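Local coordinates for F-actin-capping protein subunit alpha (Dictyostelium discoideum, PDB 4AKR), which caps the fast-growing barbed ends of actin filaments independently of calcium, blocking subunit exchange there without severing the filaments, at residues Val57-Gln60 with Ser65-Ile68; Trp171-Lys176 with Val182-Lys187; Pro20-Glu25 with Asn191-Glu196. All blocks are in the same frame, centred on the assembly; numbering follows the deposited sequence.

Overall arrangement
From the N terminus, the chain first passes through 20-25, where a loop leads into helix 23-31; this is the first half of contact 3, and its partner comes only at 191-196. Everything between lies in the long loop that contact 3 closes. Inside it, contact 1 closes first, turning 57-60 back on 65-68 as a short hairpin. Contact 2 follows in series, pairing 171-176 with 182-187 in the five-stranded antiparallel sheet. Strand 181-194 then carries the chain from contact 2 to contact 3, whose centres lie about 31 Å apart on opposite sides of the chain's centre. Contact 3 thereby joins the N-terminal helical region to the far end of that sheet.

Contact 1: residues Val57-Gln60 with Ser65-Ile68; sequences VSVQ and SALI
Val59 and Ala66 form the hydrogen-bonded pair at the middle of a small beta hairpin, in which segments 58-60 and 65-67 run antiparallel with 146° between their directions. The backbone does most of the holding. Val59 N gives its hydrogen to Ala66 O at 2.9 Å, and Ala66 N returns the bond to Val59 O at 3.0 Å. At the Val57 end of the hairpin, Ile68 N bonds to Val57 O at 2.9 Å, meeting the carbonyl almost head-on with a C=O...N angle of 172°. CA-H...O contacts fill in between: Ala66 O, already taken by Val59 N, also receives Ser58 CA at 3.2 Å, and Val59 O is approached in the same manner by Ser65 CA.

Apolar packing gathers on the side of Val59 and Ala66. The two branches of Val59 divide the work. CG2 lies 4.0 Å from Ala66 CB, while CG1 reaches along to Ile68 CG1 at 3.7 Å, the two side chains crossing at about a right angle. Val57 CG2 meets Ile68 CB, also at 3.7 Å.

The other face, with Ser58, Gln60, Ser65 and Leu67, is more mixed. Leu67 leans its CD2 branch across toward Ser58 CB, and Gln60, bent at chi2 (-59°), folds its amide back so that NE2 lies 3.8 Å from Ser65 CB. Val134 of strand 134-142 is touched by Ser58, Ser65 and Leu67.

The chemistry is thus two-sided: a hairpin fixed by backbone bonds packs Val57, Val59 and Ile68 against Tyr90 of strand 86-91, in the four-stranded sheet, while Ser58 and Gln60, both exposed, put polar groups on the other face, beside Leu67.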
loop_
_atom_site.group_PDB
_atom_site.type_symbol
_atom_site.label_atom_id
_atom_site.label_comp_id
_atom_site.label_asym_id
_atom_site.label_seq_id
_atom_site.Cartn_x
_atom_site.Cartn_y
_atom_site.Cartn_z
ATOM N N VAL A 57 -8.078 -17.453 -3.143
ATOM C CA VAL A 57 -9.217 -17.022 -3.935
ATOM C C VAL A 57 -10.357 -18.049 -3.803
ATOM O O VAL A 57 -10.129 -19.210 -3.481
ATOM C CB VAL A 57 -8.825 -16.873 -5.432
ATOM C CG1 VAL A 57 -7.756 -15.782 -5.590
ATOM C CG2 VAL A 57 -8.312 -18.215 -5.980
ATOM N N SER A 58 -11.583 -17.603 -4.036
ATOM C CA SER A 58 -12.749 -18.475 -3.946
ATOM C C SER A 58 -13.254 -18.808 -5.344
ATOM O O SER A 58 -13.023 -18.063 -6.298
ATOM C CB SER A 58 -13.861 -17.799 -3.150
ATOM O OG SER A 58 -14.365 -16.684 -3.858
ATOM N N VAL A 59 -13.942 -19.938 -5.458
ATOM C CA VAL A 59 -14.479 -20.390 -6.735
ATOM C C VAL A 59 -15.896 -20.894 -6.527
ATOM O O VAL A 59 -16.310 -21.172 -5.401
ATOM C CB VAL A 59 -13.634 -21.548 -7.322
ATOM C CG1 VAL A 59 -12.237 -21.064 -7.661
ATOM C CG2 VAL A 59 -13.553 -22.694 -6.318
ATOM N N GLN A 60 -16.646 -21.001 -7.616
ATOM C CA GLN A 60 -18.011 -21.505 -7.539
ATOM C C GLN A 60 -18.023 -22.858 -8.209
ATOM O O GLN A 60 -17.527 -22.993 -9.325
ATOM C CB GLN A 60 -18.996 -20.589 -8.269
ATOM C CG GLN A 60 -19.240 -19.244 -7.622
ATOM C CD GLN A 60 -19.782 -19.354 -6.208
ATOM O OE1 GLN A 60 -20.571 -20.246 -5.898
ATOM N NE2 GLN A 60 -19.376 -18.427 -5.346
ATOM N N SER A 65 -19.621 -22.666 -3.074
ATOM C CA SER A 65 -18.318 -22.019 -3.071
ATOM C C SER A 65 -17.226 -22.846 -2.396
ATOM O O SER A 65 -17.507 -23.686 -1.545
ATOM C CB SER A 65 -18.434 -20.660 -2.386
ATOM O OG SER A 65 -18.998 -20.801 -1.097
ATOM N N ALA A 66 -15.982 -22.611 -2.804
ATOM C CA ALA A 66 -14.828 -23.298 -2.227
ATOM C C ALA A 66 -13.600 -22.396 -2.301
ATOM O O ALA A 66 -13.623 -21.338 -2.941
ATOM C CB ALA A 66 -14.557 -24.601 -2.963
ATOM N N LEU A 67 -12.527 -22.817 -1.641
ATOM C CA LEU A 67 -11.292 -22.056 -1.642
ATOM C C LEU A 67 -10.154 -22.771 -2.371
ATOM O O LEU A 67 -10.064 -23.995 -2.352
ATOM C CB LEU A 67 -10.846 -21.769 -0.205
ATOM C CG LEU A 67 -11.694 -20.863 0.694
ATOM C CD1 LEU A 67 -10.932 -20.596 1.993
ATOM C CD2 LEU A 67 -11.985 -19.545 -0.014
ATOM N N ILE A 68 -9.297 -21.985 -3.016
ATOM C CA ILE A 68 -8.116 -22.502 -3.698
ATOM C C ILE A 68 -6.954 -22.127 -2.769
ATOM O O ILE A 68 -6.590 -20.950 -2.667
ATOM C CB ILE A 68 -7.894 -21.826 -5.070
ATOM C CG1 ILE A 68 -9.065 -22.135 -6.014
ATOM C CG2 ILE A 68 -6.569 -22.288 -5.662
ATOM C CD1 ILE A 68 -9.297 -23.609 -6.257
#

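Contact 2: residues Trp171-Lys176 with Val182-Lys187; sequences WTCTFK and VTSNGK
Thr172 and Asn185 hold each other through both backbone bonds of an antiparallel pair in the five-stranded sheet: Thr172 N to Asn185 O and Asn185 N to Thr172 O, each 2.9 Å. Thr174 and Thr183 repeat the pattern, with Thr174 N to Thr183 O at 3.0 Å and Thr183 N to Thr174 O at 2.9 Å. Asn185 O has a second donor, a water that also bonds Thr172 OG1, 2.9 Å from the water oxygen. The backbones of Trp171, Cys173 and Phe175 bond outward to Val150, Ile148 and Ile146, while Val182 and Ser184 bond to Ser212 and Thr210. Two side-chain N-H groups also find acceptors: Trp171 NE1 at Glu232 OE2 of helix 217-248, and Asn185 ND2 at Gln209 OE1.

On the helix-facing side, the Trp171 indole lies flat over Gly186. Chi1 of -75° swings CG beside the backbone N and carries the ring across the neighbouring strand, putting Gly186 CA 3.5 Å from the centroid of the six-membered ring in a CH-pi contact. Ser184 O sits at the ring's edge. Farther along, Val182 CG2 meets Phe175 CB at 3.5 Å, the two side chains lying side by side.

Because Gly186 has no side chain, the buried indole can lie directly on its backbone, while Glu232 satisfies NE1 and the flanking strands take up outward-facing backbone groups.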
loop_
_atom_site.group_PDB
_atom_site.type_symbol
_atom_site.label_atom_id
_atom_site.label_comp_id
_atom_site.label_asym_id
_atom_site.label_seq_id
_atom_site.Cartn_x
_atom_site.Cartn_y
_atom_site.Cartn_z
ATOM N N TRP A 171 -5.877 -20.829 10.568
ATOM C CA TRP A 171 -5.654 -21.387 11.900
ATOM C C TRP A 171 -5.338 -22.861 11.795
ATOM O O TRP A 171 -6.111 -23.640 11.228
ATOM C CB TRP A 171 -6.885 -21.215 12.795
ATOM C CG TRP A 171 -7.093 -19.819 13.290
ATOM C CD1 TRP A 171 -7.769 -18.816 12.660
ATOM C CD2 TRP A 171 -6.558 -19.252 14.491
ATOM N NE1 TRP A 171 -7.685 -17.656 13.392
ATOM C CE2 TRP A 171 -6.946 -17.896 14.521
ATOM C CE3 TRP A 171 -5.781 -19.760 15.545
ATOM C CZ2 TRP A 171 -6.586 -17.036 15.559
ATOM C CZ3 TRP A 171 -5.421 -18.906 16.579
ATOM C CH2 TRP A 171 -5.826 -17.555 16.577
ATOM N N THR A 172 -4.204 -23.243 12.358
ATOM C CA THR A 172 -3.769 -24.628 12.336
ATOM C C THR A 172 -3.908 -25.193 13.731
ATOM O O THR A 172 -3.231 -24.741 14.650
ATOM C CB THR A 172 -2.321 -24.709 11.887
ATOM O OG1 THR A 172 -2.206 -24.099 10.595
ATOM C CG2 THR A 172 -1.858 -26.149 11.833
ATOM N N CYS A 173 -4.782 -26.183 13.881
ATOM C CA CYS A 173 -5.049 -26.789 15.179
ATOM C C CYS A 173 -4.517 -28.213 15.296
ATOM O O CYS A 173 -4.945 -29.111 14.563
ATOM C CB CYS A 173 -6.552 -26.782 15.439
ATOM S SG CYS A 173 -7.347 -25.235 14.950
ATOM N N THR A 174 -3.602 -28.414 16.244
ATOM C CA THR A 174 -2.987 -29.718 16.461
ATOM C C THR A 174 -3.356 -30.300 17.824
ATOM O O THR A 174 -3.418 -29.584 18.828
ATOM C CB THR A 174 -1.455 -29.622 16.343
ATOM O OG1 THR A 174 -1.106 -29.091 15.057
ATOM C CG2 THR A 174 -0.832 -30.993 16.477
ATOM N N PHE A 175 -3.598 -31.606 17.862
ATOM C CA PHE A 175 -3.990 -32.249 19.113
ATOM C C PHE A 175 -3.956 -33.772 19.104
ATOM O O PHE A 175 -4.023 -34.410 18.056
ATOM C CB PHE A 175 -5.400 -31.795 19.486
ATOM C CG PHE A 175 -6.433 -32.102 18.431
ATOM C CD1 PHE A 175 -6.612 -31.247 17.344
ATOM C CD2 PHE A 175 -7.219 -33.250 18.516
ATOM C CE1 PHE A 175 -7.565 -31.530 16.353
ATOM C CE2 PHE A 175 -8.178 -33.545 17.530
ATOM C CZ PHE A 175 -8.348 -32.681 16.449
ATOM N N LYS A 176 -3.832 -34.337 20.300
ATOM C CA LYS A 176 -3.841 -35.784 20.491
ATOM C C LYS A 176 -5.332 -36.059 20.689
ATOM O O LYS A 176 -5.968 -35.456 21.551
ATOM C CB LYS A 176 -3.060 -36.155 21.756
ATOM C CG LYS A 176 -2.987 -37.648 22.064
ATOM C CD LYS A 176 -2.146 -37.900 23.321
ATOM C CE LYS A 176 -1.876 -39.383 23.559
ATOM N NZ LYS A 176 -0.929 -39.581 24.700
ATOM N N VAL A 182 -5.538 -28.647 22.643
ATOM C CA VAL A 182 -5.437 -28.355 21.228
ATOM C C VAL A 182 -4.625 -27.073 21.147
ATOM O O VAL A 182 -4.955 -26.085 21.799
ATOM C CB VAL A 182 -6.813 -28.080 20.593
ATOM C CG1 VAL A 182 -6.628 -27.585 19.151
ATOM C CG2 VAL A 182 -7.659 -29.344 20.627
ATOM N N THR A 183 -3.555 -27.092 20.371
ATOM C CA THR A 183 -2.748 -25.903 20.206
ATOM C C THR A 183 -3.089 -25.334 18.837
ATOM O O THR A 183 -2.860 -25.979 17.818
ATOM C CB THR A 183 -1.252 -26.217 20.274
ATOM O OG1 THR A 183 -0.930 -26.691 21.587
ATOM C CG2 THR A 183 -0.423 -24.956 19.969
ATOM N N SER A 184 -3.654 -24.132 18.828
ATOM C CA SER A 184 -4.045 -23.469 17.589
ATOM C C SER A 184 -3.154 -22.262 17.283
ATOM O O SER A 184 -3.088 -21.308 18.068
ATOM C CB SER A 184 -5.506 -23.015 17.684
ATOM O OG SER A 184 -6.352 -24.103 18.014
ATOM N N ASN A 185 -2.472 -22.322 16.146
ATOM C CA ASN A 185 -1.594 -21.248 15.706
ATOM C C ASN A 185 -2.292 -20.533 14.579
ATOM O O ASN A 185 -2.591 -21.133 13.539
ATOM C CB ASN A 185 -0.257 -21.798 15.196
ATOM C CG ASN A 185 0.619 -22.325 16.320
ATOM O OD1 ASN A 185 1.261 -23.367 16.183
ATOM N ND2 ASN A 185 0.650 -21.604 17.439
ATOM N N GLY A 186 -2.544 -19.246 14.785
ATOM C CA GLY A 186 -3.227 -18.474 13.777
ATOM C C GLY A 186 -2.385 -17.402 13.135
ATOM O O GLY A 186 -1.529 -16.783 13.778
ATOM N N LYS A 187 -2.628 -17.193 11.843
ATOM C CA LYS A 187 -1.938 -16.165 11.082
ATOM C C LYS A 187 -3.019 -15.391 10.328
ATOM O O LYS A 187 -3.678 -15.930 9.438
ATOM C CB LYS A 187 -0.941 -16.787 10.105
ATOM C CG LYS A 187 -0.231 -15.759 9.246
ATOM C CD LYS A 187 0.713 -16.409 8.253
ATOM C CE LYS A 187 1.450 -15.362 7.449
ATOM N NZ LYS A 187 2.385 -15.980 6.472
HETATM O O HOH W 1 -1.818 -21.214 10.659
#

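Contact 3: residues Pro20-Glu25 with Asn191-Glu196; sequences PCEFME and NVHYFE
The loop that leads into helix 23-31 docks here against the end of strand 181-194 in the five-stranded sheet, and Glu22, the N-cap residue of that helix, reaches across to His193 and Phe195. This is an interface of the capping-protein heterodimer as well as an internal contact, since another protein chain covers part of it.

Glu22 makes the crossing with an extended chain: CG lies beside the backbone N (chi1 -56°), and chi2 of 173° carries the carboxylate straight out toward the sheet. It arrives at the edge of the His193 imidazole, close to the ring plane, with the two flat groups only 14° apart. The imidazole is probably turned over in the model and its very short approach to the carboxylate is doubtful, which leaves open which ring atom faces Glu22. Phe195 comes in beside them, its CE1 3.5 Å from Glu22 OE2.

Both carboxylate oxygens have firmer partners outside the two segments. OE2 is hydrogen-bonded to Ser164 OG of the adjoining strand, and OE1 forms a salt bridge with a basic side chain of the other protein chain. The Phe195 ring also has a cation-pi contact with a basic side chain of that chain. For a buried carboxylate, the salt bridge and the Ser164 bond together would probably favour the ionised form.

Pro20 adds a lighter, apolar touch earlier on the strand, CG resting 4.3 Å from Asn191 CB; here the proline ring faces the stem of the asparagine side chain, two residues before His193. Back at the aromatic end, Phe195 CD1 stands 3.2 Å above the His193 ring plane, displaced toward the rim.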
loop_
_atom_site.group_PDB
_atom_site.type_symbol
_atom_site.label_atom_id
_atom_site.label_comp_id
_atom_site.label_asym_id
_atom_site.label_seq_id
_atom_site.Cartn_x
_atom_site.Cartn_y
_atom_site.Cartn_z
ATOM N N PRO A 20 -5.367 -7.208 -3.776
ATOM C CA PRO A 20 -6.483 -8.154 -3.858
ATOM C C PRO A 20 -7.598 -7.700 -4.795
ATOM O O PRO A 20 -7.936 -6.512 -4.858
ATOM C CB PRO A 20 -6.953 -8.257 -2.407
ATOM C CG PRO A 20 -6.645 -6.879 -1.864
ATOM C CD PRO A 20 -5.260 -6.626 -2.428
ATOM N N CYS A 21 -8.164 -8.655 -5.528
ATOM C CA CYS A 21 -9.263 -8.375 -6.448
ATOM C C CYS A 21 -8.914 -7.552 -7.678
ATOM O O CYS A 21 -9.795 -7.273 -8.487
ATOM C CB CYS A 21 -10.388 -7.659 -5.704
ATOM S SG CYS A 21 -11.121 -8.626 -4.394
ATOM N N GLU A 22 -7.649 -7.158 -7.820
ATOM C CA GLU A 22 -7.230 -6.329 -8.957
ATOM C C GLU A 22 -6.159 -7.001 -9.802
ATOM O O GLU A 22 -5.503 -6.350 -10.624
ATOM C CB GLU A 22 -6.682 -4.996 -8.451
ATOM C CG GLU A 22 -7.638 -4.206 -7.568
ATOM C CD GLU A 22 -6.978 -2.979 -6.965
ATOM O OE1 GLU A 22 -6.220 -2.274 -7.684
ATOM O OE2 GLU A 22 -7.222 -2.721 -5.768
ATOM N N PHE A 23 -5.995 -8.304 -9.590
ATOM C CA PHE A 23 -4.993 -9.094 -10.276
ATOM C C PHE A 23 -5.076 -8.932 -11.790
ATOM O O PHE A 23 -4.077 -8.652 -12.446
ATOM C CB PHE A 23 -5.134 -10.570 -9.871
ATOM C CG PHE A 23 -3.977 -11.426 -10.298
ATOM C CD1 PHE A 23 -2.693 -11.163 -9.829
ATOM C CD2 PHE A 23 -4.159 -12.454 -11.216
ATOM C CE1 PHE A 23 -1.603 -11.911 -10.277
ATOM C CE2 PHE A 23 -3.084 -13.202 -11.666
ATOM C CZ PHE A 23 -1.800 -12.930 -11.200
ATOM N N MET A 24 -6.265 -9.071 -12.354
ATOM C CA MET A 24 -6.388 -8.925 -13.787
ATOM C C MET A 24 -6.054 -7.524 -14.304
ATOM O O MET A 24 -5.534 -7.395 -15.413
ATOM C CB MET A 24 -7.775 -9.364 -14.244
ATOM C CG MET A 24 -7.940 -10.891 -14.224
ATOM S SD MET A 24 -6.536 -11.762 -15.017
ATOM C CE MET A 24 -7.071 -11.829 -16.734
ATOM N N GLU A 25 -6.339 -6.479 -13.525
ATOM C CA GLU A 25 -6.002 -5.131 -13.977
ATOM C C GLU A 25 -4.480 -5.022 -14.041
ATOM O O GLU A 25 -3.926 -4.391 -14.938
ATOM C CB GLU A 25 -6.549 -4.054 -13.029
ATOM C CG GLU A 25 -8.029 -3.717 -13.191
ATOM C CD GLU A 25 -8.946 -4.738 -12.563
ATOM O OE1 GLU A 25 -8.510 -5.419 -11.611
ATOM O OE2 GLU A 25 -10.113 -4.852 -13.002
ATOM N N ASN A 191 -5.718 -6.712 4.197
ATOM C CA ASN A 191 -5.263 -5.821 3.145
ATOM C C ASN A 191 -6.363 -4.879 2.675
ATOM O O ASN A 191 -7.489 -5.301 2.450
ATOM C CB ASN A 191 -4.762 -6.649 1.957
ATOM C CG ASN A 191 -3.621 -7.566 2.332
ATOM O OD1 ASN A 191 -2.458 -7.155 2.366
ATOM N ND2 ASN A 191 -3.947 -8.813 2.635
ATOM N N VAL A 192 -6.027 -3.602 2.544
ATOM C CA VAL A 192 -6.971 -2.610 2.060
ATOM C C VAL A 192 -6.238 -1.697 1.091
ATOM O O VAL A 192 -5.111 -1.287 1.346
ATOM C CB VAL A 192 -7.578 -1.762 3.200
ATOM C CG1 VAL A 192 -8.527 -0.713 2.615
ATOM C CG2 VAL A 192 -8.338 -2.658 4.162
ATOM N N HIS A 193 -6.907 -1.390 -0.015
ATOM C CA HIS A 193 -6.372 -0.558 -1.075
ATOM C C HIS A 193 -7.404 0.504 -1.457
ATOM O O HIS A 193 -8.530 0.181 -1.858
ATOM C CB HIS A 193 -6.056 -1.450 -2.285
ATOM C CG HIS A 193 -5.545 -0.713 -3.486
ATOM N ND1 HIS A 193 -4.727 0.394 -3.396
ATOM C CD2 HIS A 193 -5.678 -0.973 -4.808
ATOM C CE1 HIS A 193 -4.378 0.781 -4.611
ATOM N NE2 HIS A 193 -4.942 -0.033 -5.486
ATOM N N TYR A 194 -7.011 1.765 -1.312
ATOM C CA TYR A 194 -7.862 2.898 -1.655
ATOM C C TYR A 194 -7.107 3.666 -2.727
ATOM O O TYR A 194 -5.955 4.040 -2.528
ATOM C CB TYR A 194 -8.082 3.798 -0.445
ATOM C CG TYR A 194 -8.938 4.996 -0.768
ATOM C CD1 TYR A 194 -8.360 6.168 -1.254
ATOM C CD2 TYR A 194 -10.327 4.951 -0.628
ATOM C CE1 TYR A 194 -9.134 7.265 -1.597
ATOM C CE2 TYR A 194 -11.119 6.053 -0.964
ATOM C CZ TYR A 194 -10.510 7.210 -1.449
ATOM O OH TYR A 194 -11.259 8.324 -1.780
ATOM N N PHE A 195 -7.747 3.912 -3.863
ATOM C CA PHE A 195 -7.040 4.590 -4.931
ATOM C C PHE A 195 -7.730 5.733 -5.672
ATOM O O PHE A 195 -7.666 5.807 -6.899
ATOM C CB PHE A 195 -6.531 3.542 -5.930
ATOM C CG PHE A 195 -7.570 2.527 -6.336
ATOM C CD1 PHE A 195 -7.808 1.404 -5.545
ATOM C CD2 PHE A 195 -8.308 2.693 -7.508
ATOM C CE1 PHE A 195 -8.766 0.455 -5.913
ATOM C CE2 PHE A 195 -9.269 1.754 -7.890
ATOM C CZ PHE A 195 -9.499 0.632 -7.091
ATOM N N GLU A 196 -8.389 6.625 -4.942
ATOM C CA GLU A 196 -9.007 7.774 -5.591
ATOM C C GLU A 196 -7.996 8.898 -5.470
ATOM O O GLU A 196 -7.660 9.319 -4.367
ATOM C CB GLU A 196 -10.315 8.183 -4.916
ATOM C CG GLU A 196 -10.927 9.414 -5.581
ATOM C CD GLU A 196 -12.364 9.663 -5.174
ATOM O OE1 GLU A 196 -12.930 8.813 -4.455
ATOM O OE2 GLU A 196 -12.928 10.708 -5.584
#